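PDB 3RGC: possible periplasmic protein from Campylobacter jejuni, which acts as a SurA-like periplasmic chaperone and may also have peptidyl-prolyl cis-trans isomerase activity. Local coordinates for residues F89-N92 and F93-L97. Residues are numbered along the deposited sequence; the frame is centred on the assembly and turned at random.
Sequences FRTN and FKKDL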
ATOM      1  N   PHE B  89     -24.059 -21.976  -8.489  1.00 51.64           N
ATOM      2  CA  PHE B  89     -22.799 -21.266  -8.340  1.00 46.32           C
ATOM      3  C   PHE B  89     -21.652 -22.002  -9.032  1.00 47.84           C
ATOM      4  O   PHE B  89     -20.940 -21.405  -9.836  1.00 48.82           O
ATOM      5  CB  PHE B  89     -22.467 -21.072  -6.862  1.00 51.42           C
ATOM      6  CG  PHE B  89     -21.066 -20.592  -6.614  1.00 53.23           C
ATOM      7  CD1 PHE B  89     -20.758 -19.242  -6.685  1.00 53.11           C
ATOM      8  CD2 PHE B  89     -20.059 -21.489  -6.314  1.00 49.66           C
ATOM      9  CE1 PHE B  89     -19.463 -18.794  -6.464  1.00 50.84           C
ATOM     10  CE2 PHE B  89     -18.765 -21.047  -6.081  1.00 54.26           C
ATOM     11  CZ  PHE B  89     -18.469 -19.698  -6.157  1.00 58.11           C
ATOM     12  N   ARG B  90     -21.484 -23.289  -8.722  1.00 44.98           N
ATOM     13  CA  ARG B  90     -20.424 -24.090  -9.336  1.00 43.62           C
ATOM     14  C   ARG B  90     -20.561 -24.075 -10.842  1.00 47.16           C
ATOM     15  O   ARG B  90     -19.574 -23.996 -11.558  1.00 54.41           O
ATOM     16  CB  ARG B  90     -20.467 -25.546  -8.873  1.00 50.69           C
ATOM     17  CG  ARG B  90     -19.983 -25.796  -7.455  1.00 62.45           C
ATOM     18  CD  ARG B  90     -19.936 -27.303  -7.129  1.00 64.84           C
ATOM     19  NE  ARG B  90     -18.618 -27.912  -7.347  1.00 58.94           N
ATOM     20  CZ  ARG B  90     -18.346 -28.789  -8.313  1.00 62.50           C
ATOM     21  NH1 ARG B  90     -19.303 -29.166  -9.158  1.00 61.75           N
ATOM     22  NH2 ARG B  90     -17.121 -29.293  -8.435  1.00 49.96           N
ATOM     23  N   THR B  91     -21.788 -24.185 -11.329  1.00 46.55           N
ATOM     24  CA  THR B  91     -22.003 -24.230 -12.770  1.00 47.36           C
ATOM     25  C   THR B  91     -21.566 -22.920 -13.403  1.00 45.69           C
ATOM     26  O   THR B  91     -20.849 -22.918 -14.401  1.00 39.02           O
ATOM     27  CB  THR B  91     -23.478 -24.518 -13.115  1.00 49.32           C
ATOM     28  OG1 THR B  91     -23.834 -25.820 -12.631  1.00 47.22           O
ATOM     29  CG2 THR B  91     -23.700 -24.461 -14.618  1.00 48.53           C
ATOM     30  N   ASN B  92     -21.981 -21.800 -12.815  1.00 46.27           N
ATOM     31  CA  ASN B  92     -21.604 -20.503 -13.365  1.00 41.52           C
ATOM     32  C   ASN B  92     -20.124 -20.210 -13.200  1.00 46.72           C
ATOM     33  O   ASN B  92     -19.518 -19.566 -14.047  1.00 40.17           O
ATOM     34  CB  ASN B  92     -22.429 -19.380 -12.756  1.00 38.62           C
ATOM     35  CG  ASN B  92     -23.908 -19.511 -13.073  1.00 57.49           C
ATOM     36  OD1 ASN B  92     -24.289 -20.084 -14.103  1.00 65.62           O
ATOM     37  ND2 ASN B  92     -24.749 -18.995 -12.186  1.00 54.75           N
ATOM     38  N   PHE B  93     -19.541 -20.693 -12.108  1.00 44.79           N
ATOM     39  CA  PHE B  93     -18.139 -20.429 -11.822  1.00 43.29           C
ATOM     40  C   PHE B  93     -17.323 -21.167 -12.874  1.00 44.64           C
ATOM     41  O   PHE B  93     -16.386 -20.618 -13.456  1.00 48.70           O
ATOM     42  CB  PHE B  93     -17.804 -20.906 -10.414  1.00 35.02           C
ATOM     43  CG  PHE B  93     -16.437 -20.513  -9.934  1.00 45.44           C
ATOM     44  CD1 PHE B  93     -16.247 -19.328  -9.249  1.00 63.18           C
ATOM     45  CD2 PHE B  93     -15.351 -21.347 -10.129  1.00 47.18           C
ATOM     46  CE1 PHE B  93     -14.986 -18.967  -8.785  1.00 58.52           C
ATOM     47  CE2 PHE B  93     -14.095 -20.995  -9.670  1.00 50.79           C
ATOM     48  CZ  PHE B  93     -13.911 -19.801  -8.995  1.00 47.74           C
ATOM     49  N   LYS B  94     -17.723 -22.403 -13.145  1.00 36.90           N
ATOM     50  CA  LYS B  94     -17.062 -23.213 -14.149  1.00 36.53           C
ATOM     51  C   LYS B  94     -16.982 -22.543 -15.525  1.00 37.24           C
ATOM     52  O   LYS B  94     -15.950 -22.604 -16.187  1.00 39.11           O
ATOM     53  CB  LYS B  94     -17.746 -24.565 -14.282  1.00 40.73           C
ATOM     54  CG  LYS B  94     -16.961 -25.525 -15.182  1.00 38.65           C
ATOM     55  CD  LYS B  94     -17.703 -26.810 -15.350  1.00 32.06           C
ATOM     56  CE  LYS B  94     -17.077 -27.655 -16.417  1.00 52.36           C
ATOM     57  NZ  LYS B  94     -17.969 -28.808 -16.720  1.00 64.71           N
ATOM     58  N   LYS B  95     -18.069 -21.912 -15.950  1.00 39.02           N
ATOM     59  CA  LYS B  95     -18.110 -21.254 -17.252  1.00 48.85           C
ATOM     60  C   LYS B  95     -17.177 -20.049 -17.328  1.00 53.20           C
ATOM     61  O   LYS B  95     -16.543 -19.821 -18.356  1.00 58.13           O
ATOM     62  CB  LYS B  95     -19.536 -20.843 -17.609  1.00 57.59           C
ATOM     63  CG  LYS B  95     -20.372 -21.995 -18.126  1.00 71.48           C
ATOM     64  CD  LYS B  95     -21.845 -21.635 -18.213  1.00 75.08           C
ATOM     65  CE  LYS B  95     -22.663 -22.833 -18.667  1.00 78.58           C
ATOM     66  NZ  LYS B  95     -24.114 -22.665 -18.381  1.00 88.03           N
ATOM     67  N   ASP B  96     -17.111 -19.275 -16.247  1.00 40.33           N
ATOM     68  CA  ASP B  96     -16.124 -18.204 -16.126  1.00 42.22           C
ATOM     69  C   ASP B  96     -14.689 -18.719 -16.278  1.00 39.16           C
ATOM     70  O   ASP B  96     -13.847 -18.049 -16.883  1.00 39.38           O
ATOM     71  CB  ASP B  96     -16.253 -17.503 -14.769  1.00 56.91           C
ATOM     72  CG  ASP B  96     -17.601 -16.833 -14.580  1.00 78.46           C
ATOM     73  OD1 ASP B  96     -18.255 -16.517 -15.602  1.00 84.75           O
ATOM     74  OD2 ASP B  96     -18.003 -16.616 -13.410  1.00 82.58           O
ATOM     75  N   LEU B  97     -14.406 -19.891 -15.711  1.00 29.21           N
ATOM     76  CA  LEU B  97     -13.057 -20.458 -15.801  1.00 38.14           C
ATOM     77  C   LEU B  97     -12.749 -20.954 -17.205  1.00 32.53           C
ATOM     78  O   LEU B  97     -11.621 -20.812 -17.684  1.00 33.95           O
ATOM     79  CB  LEU B  97     -12.857 -21.607 -14.817  1.00 36.70           C
ATOM     80  CG  LEU B  97     -12.836 -21.299 -13.319  1.00 46.12           C
ATOM     81  CD1 LEU B  97     -12.952 -22.601 -12.516  1.00 45.30           C
ATOM     82  CD2 LEU B  97     -11.574 -20.543 -12.947  1.00 34.03           C
TER
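F89 and F93, one helical turn apart, both hold CG anti to the backbone N, and this common choice sends their rings off the same flank of helix 86-107, side by side. The rings are inclined by 33° with centroids 5.5 Å apart, an oblique pairing in which CZ of F89 comes to 3.8 Å from CD1 of F93, while CB of F93 lies over one face of the F89 ring. Large flat apolar groups suit this flank because helix 54-67 packs against it: F89 reaches I61, and F93 touches both L57 and I61. F75 of helix 72-81 meets the F89 ring from another helix. R90 borders the patch, its side chain touching L57 and its guanidinium NH2 forming a salt bridge with D58.

Beneath the side chains runs the ordinary i to i+4 ladder. F93 N gives its hydrogen to F89 O at 2.8 Å, and K94 N to R90 O at 2.9 Å. The next rungs are longer: K95 N to T91 O is weak, whereas D96 N reaches N92 O at 3.3 Å but with a nearly straight N-H...O angle of 169°.

The other flank is polar. T91 and K95 run alongside each other, and the extended lysine chain brings its ammonium nitrogen NZ to 4.2 Å from the T91 methyl CG2, a loose approach that is neither a hydrogen bond nor an apolar pair. The threonine hydroxyl OG1, set beside the backbone N (chi1 -64°), can reach back to the carbonyl one turn earlier and hydrogen-bonds with E87 O. The chemistry thus divides the turn: dispersion forces between aromatic and aliphatic groups join it to helix 54-67 within the SurA-like N-terminal region, with the R90–D58 ion pair adding a polar tie between the same two helices, while T91, N92 and K95 present a hydrophilic surface.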